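Local coordinates for clostripain-related protein (Bacteroides thetaiotaomicron, PDB 6NAG), which is a secreted cysteine protease of the C11 (clostripain) family that probably cleaves peptide bonds in protein substrates, at residues G111-G116 / G147-Q152; E138-T143 / Y283-F288. The protein carries 1 engineered substitution. One frame throughout, in Å; residues are numbered along the deposited sequence.

Contact 1 (G111-G116 / G147-Q152); sequences GCHGMG and GGLNAQ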
loop_
_atom_site.group_PDB
_atom_site.type_symbol
_atom_site.label_atom_id
_atom_site.label_comp_id
_atom_site.label_asym_id
_atom_site.label_seq_id
_atom_site.Cartn_x
_atom_site.Cartn_y
_atom_site.Cartn_z
ATOM N N GLY A 111 -7.056 -20.194 5.550
ATOM C CA GLY A 111 -7.254 -21.422 6.297
ATOM C C GLY A 111 -6.090 -21.750 7.214
ATOM O O GLY A 111 -4.958 -21.913 6.759
ATOM N N CYS A 112 -6.381 -21.841 8.510
ATOM C CA CYS A 112 -5.404 -22.181 9.544
ATOM C C CYS A 112 -6.107 -22.328 10.884
ATOM O O CYS A 112 -7.329 -22.450 10.943
ATOM C CB CYS A 112 -4.307 -21.118 9.659
ATOM S SG CYS A 112 -2.697 -21.587 8.984
ATOM N N HIS A 113 -5.329 -22.316 11.960
ATOM C CA HIS A 113 -5.895 -22.235 13.299
ATOM C C HIS A 113 -6.198 -20.779 13.619
ATOM O O HIS A 113 -5.430 -19.889 13.262
ATOM C CB HIS A 113 -4.945 -22.824 14.342
ATOM C CG HIS A 113 -4.809 -24.312 14.269
ATOM N ND1 HIS A 113 -5.745 -25.171 14.804
ATOM C CD2 HIS A 113 -3.843 -25.095 13.735
ATOM C CE1 HIS A 113 -5.365 -26.418 14.597
ATOM N NE2 HIS A 113 -4.213 -26.400 13.950
ATOM N N GLY A 114 -7.318 -20.535 14.289
ATOM C CA GLY A 114 -7.725 -19.178 14.596
ATOM C C GLY A 114 -7.851 -18.910 16.080
ATOM O O GLY A 114 -8.177 -19.805 16.857
ATOM N N MET A 115 -7.592 -17.668 16.473
ATOM C CA MET A 115 -7.700 -17.265 17.868
ATOM C C MET A 115 -8.133 -15.803 17.958
ATOM O O MET A 115 -7.779 -15.091 18.895
ATOM C CB MET A 115 -6.371 -17.486 18.594
ATOM C CG MET A 115 -6.490 -17.592 20.107
ATOM S SD MET A 115 -7.655 -18.865 20.625
ATOM C CE MET A 115 -7.618 -18.637 22.399
ATOM N N GLY A 116 -8.899 -15.364 16.966
ATOM C CA GLY A 116 -9.459 -14.025 16.961
ATOM C C GLY A 116 -8.448 -12.897 16.979
ATOM O O GLY A 116 -7.449 -12.925 16.263
ATOM N N GLY A 147 -2.892 -18.856 12.350
ATOM C CA GLY A 147 -1.729 -19.556 11.838
ATOM C C GLY A 147 -1.574 -20.938 12.436
ATOM O O GLY A 147 -2.542 -21.688 12.548
ATOM N N GLY A 148 -0.349 -21.277 12.824
ATOM C CA GLY A 148 -0.064 -22.576 13.402
ATOM C C GLY A 148 -0.385 -22.634 14.881
ATOM O O GLY A 148 -0.934 -21.689 15.445
ATOM N N LEU A 149 -0.044 -23.753 15.512
ATOM C CA LEU A 149 -0.267 -23.920 16.941
ATOM C C LEU A 149 0.925 -23.397 17.731
ATOM O O LEU A 149 0.851 -23.227 18.948
ATOM C CB LEU A 149 -0.531 -25.386 17.275
ATOM C CG LEU A 149 -1.753 -26.018 16.611
ATOM C CD1 LEU A 149 -1.756 -27.522 16.820
ATOM C CD2 LEU A 149 -3.029 -25.393 17.153
ATOM N N ASN A 150 2.025 -23.146 17.028
ATOM C CA ASN A 150 3.197 -22.525 17.633
ATOM C C ASN A 150 3.215 -21.024 17.398
ATOM O O ASN A 150 2.887 -20.555 16.310
ATOM C CB ASN A 150 4.487 -23.138 17.089
ATOM C CG ASN A 150 4.656 -24.587 17.484
ATOM O OD1 ASN A 150 4.739 -24.910 18.667
ATOM N ND2 ASN A 150 4.734 -25.466 16.493
ATOM N N ALA A 151 3.617 -20.277 18.421
ATOM C CA ALA A 151 3.698 -18.825 18.332
ATOM C C ALA A 151 4.654 -18.393 17.225
ATOM O O ALA A 151 4.535 -17.297 16.680
ATOM C CB ALA A 151 4.128 -18.239 19.665
ATOM N N GLN A 152 5.598 -19.270 16.898
ATOM C CA GLN A 152 6.541 -19.033 15.812
ATOM C C GLN A 152 5.821 -18.969 14.466
ATOM O O GLN A 152 6.265 -18.284 13.544
ATOM C CB GLN A 152 7.606 -20.133 15.798
ATOM C CG GLN A 152 8.640 -20.012 14.691
ATOM C CD GLN A 152 9.577 -21.202 14.644
ATOM O OE1 GLN A 152 9.428 -22.155 15.410
ATOM N NE2 GLN A 152 10.550 -21.155 13.741
#
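Cys112 lays its CB and SG against Gly147. Cys112 CB lies 3.4 Å from Gly147 O, and SG rests beside Gly147 CA. His113 carries most of the contact. Each backbone gives one N-H to the other's carbonyl. His113 N donates to Gly147 O at 2.9 Å, and the bond is somewhat bent (145°). Gly147 N returns a straighter bond to His113 O, also 2.9 Å. The two bonds close the ring of an antiparallel hydrogen-bonded pair. Gly147 is suited to this place, because at its backbone angles a side chain would jam against the carbonyl of the preceding residue. The His113 ring leaves the backbone with CG beside its own N (chi1 -71°). One face then meets Leu149, whose CD2 methyl stands 3.4 Å from the centroid of the His113 ring, almost on the ring normal. This is a CH-pi contact. Gly147 O sits at the ring edge, near its plane. At the far end, NE2 is hydrogen-bonded to Asn22 OD1. Replacing His113 by alanine is likely to leave the Leu149 methyl without an aromatic face to pack on and Asn22 OD1 without its mate. The pairing joins strands 113-114 and 146-147 of a small antiparallel sheet. The His113-Gly114 dyad just past strand 105-111 is consistent with the His-Gly motif of clan CD peptidases, whose histidine is catalytic.

Contact 2 (E138-T143 / Y283-F288); sequences ENVPMT and YYPVIF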
loop_
_atom_site.group_PDB
_atom_site.type_symbol
_atom_site.label_atom_id
_atom_site.label_comp_id
_atom_site.label_asym_id
_atom_site.label_seq_id
_atom_site.Cartn_x
_atom_site.Cartn_y
_atom_site.Cartn_z
ATOM N N GLU A 138 -5.570 -19.720 35.857
ATOM C CA GLU A 138 -6.335 -18.537 35.494
ATOM C C GLU A 138 -6.906 -17.914 36.761
ATOM O O GLU A 138 -7.072 -18.596 37.770
ATOM C CB GLU A 138 -7.454 -18.887 34.512
ATOM C CG GLU A 138 -6.970 -19.263 33.123
ATOM C CD GLU A 138 -6.388 -18.084 32.369
ATOM O OE1 GLU A 138 -6.854 -16.946 32.590
ATOM O OE2 GLU A 138 -5.464 -18.293 31.556
ATOM N N ASN A 139 -7.204 -16.620 36.715
ATOM C CA ASN A 139 -7.744 -15.934 37.882
ATOM C C ASN A 139 -9.184 -16.359 38.157
ATOM O O ASN A 139 -10.118 -15.570 38.016
ATOM C CB ASN A 139 -7.663 -14.419 37.703
ATOM C CG ASN A 139 -7.888 -13.666 39.000
ATOM O OD1 ASN A 139 -7.763 -14.231 40.088
ATOM N ND2 ASN A 139 -8.218 -12.386 38.892
ATOM N N VAL A 140 -9.349 -17.618 38.550
ATOM C CA VAL A 140 -10.660 -18.191 38.825
ATOM C C VAL A 140 -10.681 -18.770 40.237
ATOM O O VAL A 140 -9.623 -19.038 40.806
ATOM C CB VAL A 140 -11.017 -19.291 37.800
ATOM C CG1 VAL A 140 -11.085 -18.709 36.398
ATOM C CG2 VAL A 140 -10.007 -20.426 37.862
ATOM N N PRO A 141 -11.883 -18.942 40.817
ATOM C CA PRO A 141 -12.008 -19.583 42.132
ATOM C C PRO A 141 -11.292 -20.929 42.201
ATOM O O PRO A 141 -11.529 -21.801 41.367
ATOM C CB PRO A 141 -13.518 -19.759 42.286
ATOM C CG PRO A 141 -14.092 -18.624 41.522
ATOM C CD PRO A 141 -13.176 -18.413 40.345
ATOM N N MET A 142 -10.419 -21.085 43.191
ATOM C CA MET A 142 -9.600 -22.283 43.311
ATOM C C MET A 142 -10.349 -23.438 43.967
ATOM O O MET A 142 -11.111 -23.242 44.913
ATOM C CB MET A 142 -8.329 -21.979 44.109
ATOM C CG MET A 142 -7.437 -20.923 43.481
ATOM S SD MET A 142 -6.781 -21.432 41.882
ATOM C CE MET A 142 -5.985 -19.918 41.349
ATOM N N THR A 143 -10.124 -24.641 43.451
ATOM C CA THR A 143 -10.656 -25.853 44.060
ATOM C C THR A 143 -9.502 -26.717 44.557
ATOM O O THR A 143 -8.337 -26.379 44.349
ATOM C CB THR A 143 -11.527 -26.653 43.076
ATOM O OG1 THR A 143 -10.792 -26.900 41.872
ATOM C CG2 THR A 143 -12.791 -25.880 42.742
ATOM N N TYR A 283 -13.673 -21.971 26.603
ATOM C CA TYR A 283 -12.649 -21.613 27.576
ATOM C C TYR A 283 -13.243 -21.077 28.874
ATOM O O TYR A 283 -14.379 -20.604 28.903
ATOM C CB TYR A 283 -11.698 -20.576 26.977
ATOM C CG TYR A 283 -11.076 -21.012 25.671
ATOM C CD1 TYR A 283 -10.604 -22.306 25.503
ATOM C CD2 TYR A 283 -10.975 -20.133 24.601
ATOM C CE1 TYR A 283 -10.040 -22.712 24.310
ATOM C CE2 TYR A 283 -10.414 -20.530 23.403
ATOM C CZ TYR A 283 -9.947 -21.820 23.264
ATOM O OH TYR A 283 -9.386 -22.220 22.072
ATOM N N TYR A 284 -12.465 -21.163 29.948
ATOM C CA TYR A 284 -12.848 -20.576 31.225
ATOM C C TYR A 284 -11.634 -19.932 31.887
ATOM O O TYR A 284 -10.676 -20.623 32.228
ATOM C CB TYR A 284 -13.468 -21.624 32.148
ATOM C CG TYR A 284 -14.056 -21.033 33.410
ATOM C CD1 TYR A 284 -15.201 -20.250 33.363
ATOM C CD2 TYR A 284 -13.466 -21.259 34.646
ATOM C CE1 TYR A 284 -15.741 -19.705 34.512
ATOM C CE2 TYR A 284 -14.001 -20.720 35.801
ATOM C CZ TYR A 284 -15.138 -19.944 35.728
ATOM O OH TYR A 284 -15.674 -19.404 36.873
ATOM N N PRO A 285 -11.666 -18.601 32.075
ATOM C CA PRO A 285 -12.755 -17.669 31.749
ATOM C C PRO A 285 -13.011 -17.527 30.250
ATOM O O PRO A 285 -12.118 -17.776 29.441
ATOM C CB PRO A 285 -12.266 -16.336 32.332
ATOM C CG PRO A 285 -11.206 -16.700 33.313
ATOM C CD PRO A 285 -10.551 -17.914 32.746
ATOM N N VAL A 286 -14.232 -17.139 29.897
ATOM C CA VAL A 286 -14.621 -16.984 28.502
ATOM C C VAL A 286 -13.855 -15.842 27.844
ATOM O O VAL A 286 -13.680 -14.777 28.435
ATOM C CB VAL A 286 -16.137 -16.725 28.373
ATOM C CG1 VAL A 286 -16.552 -16.640 26.911
ATOM C CG2 VAL A 286 -16.923 -17.807 29.091
ATOM N N ILE A 287 -13.389 -16.073 26.621
ATOM C CA ILE A 287 -12.703 -15.040 25.859
ATOM C C ILE A 287 -13.660 -14.372 24.877
ATOM O O ILE A 287 -13.693 -13.147 24.765
ATOM C CB ILE A 287 -11.497 -15.611 25.088
ATOM C CG1 ILE A 287 -10.526 -16.298 26.050
ATOM C CG2 ILE A 287 -10.789 -14.512 24.312
ATOM C CD1 ILE A 287 -9.331 -16.926 25.367
ATOM N N PHE A 288 -14.443 -15.183 24.174
ATOM C CA PHE A 288 -15.331 -14.675 23.136
ATOM C C PHE A 288 -16.802 -14.783 23.532
ATOM O O PHE A 288 -17.392 -15.863 23.484
ATOM C CB PHE A 288 -15.086 -15.423 21.823
ATOM C CG PHE A 288 -13.647 -15.428 21.390
ATOM C CD1 PHE A 288 -13.091 -14.321 20.771
ATOM C CD2 PHE A 288 -12.850 -16.540 21.603
ATOM C CE1 PHE A 288 -11.767 -14.322 20.374
ATOM C CE2 PHE A 288 -11.525 -16.547 21.208
ATOM C CZ PHE A 288 -10.984 -15.437 20.592
#
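Val140 turns its CG1 to lie beside the backbone N (chi1 -62°), while Tyr284 swings its ring to the side remote from its own N (chi1 -172°). These two rotations bring the CG1 methyl and the ring together. Val140 CG1 lies 3.6 Å from Tyr284 CE2, approaching the ring at a slant. The same methyl also meets the next residue, with Val140 CG1 3.7 Å from Pro285 CG. One branch of the valine therefore serves both neighbours. Pro285 is buried, and the peptide bond between Tyr284 and Pro285 is cis. Val140 is placed by an inverse gamma turn centred on Asn139, in which Val140 N bonds back to Glu138 O at 2.6 Å. The turn lies in the loop between helix 120-125 and strand 146-147. It sets Glu138 and Val140 on the same partner, Pro285. Glu138 comes to the CD end of the proline ring, with its CB 3.7 Å from Pro285 CD. Its chain bends at CG (chi2 -69°), and Glu138 CG stays within 3.8 Å of that same Pro285 CD. Mostly the aliphatic part of the side chain touches the proline, though OE1 also comes near CD. Both carboxylate oxygens are hydrogen-bonded outside the two segments, OE2 to Ser350 OG. Pro141 adds a marginal approach, its CD 4.4 Å from Tyr284 OH.

The segments alternate along the chain: 111-116, 138-143, 147-152, then 283-288. The two contacts therefore cross along the chain, and their centres lie about 22 Å apart. Contact 1 is buried and follows directly on strand 105-111 of the large mixed sheet. Contact 2 is at the surface, its centre about 24 Å from the centre of the chain. Segment 138-143 precedes strand 146-147 and segment 147-152 runs on from it; residues 127-134, before both, are not modelled. The contacts also touch directly. Met115 CE packs 3.5 Å from Tyr283 CE2, and Met115 O lies near the Phe288 ring. The loop after strand 113-114 thus joins the small sheet to the 283-288 loop.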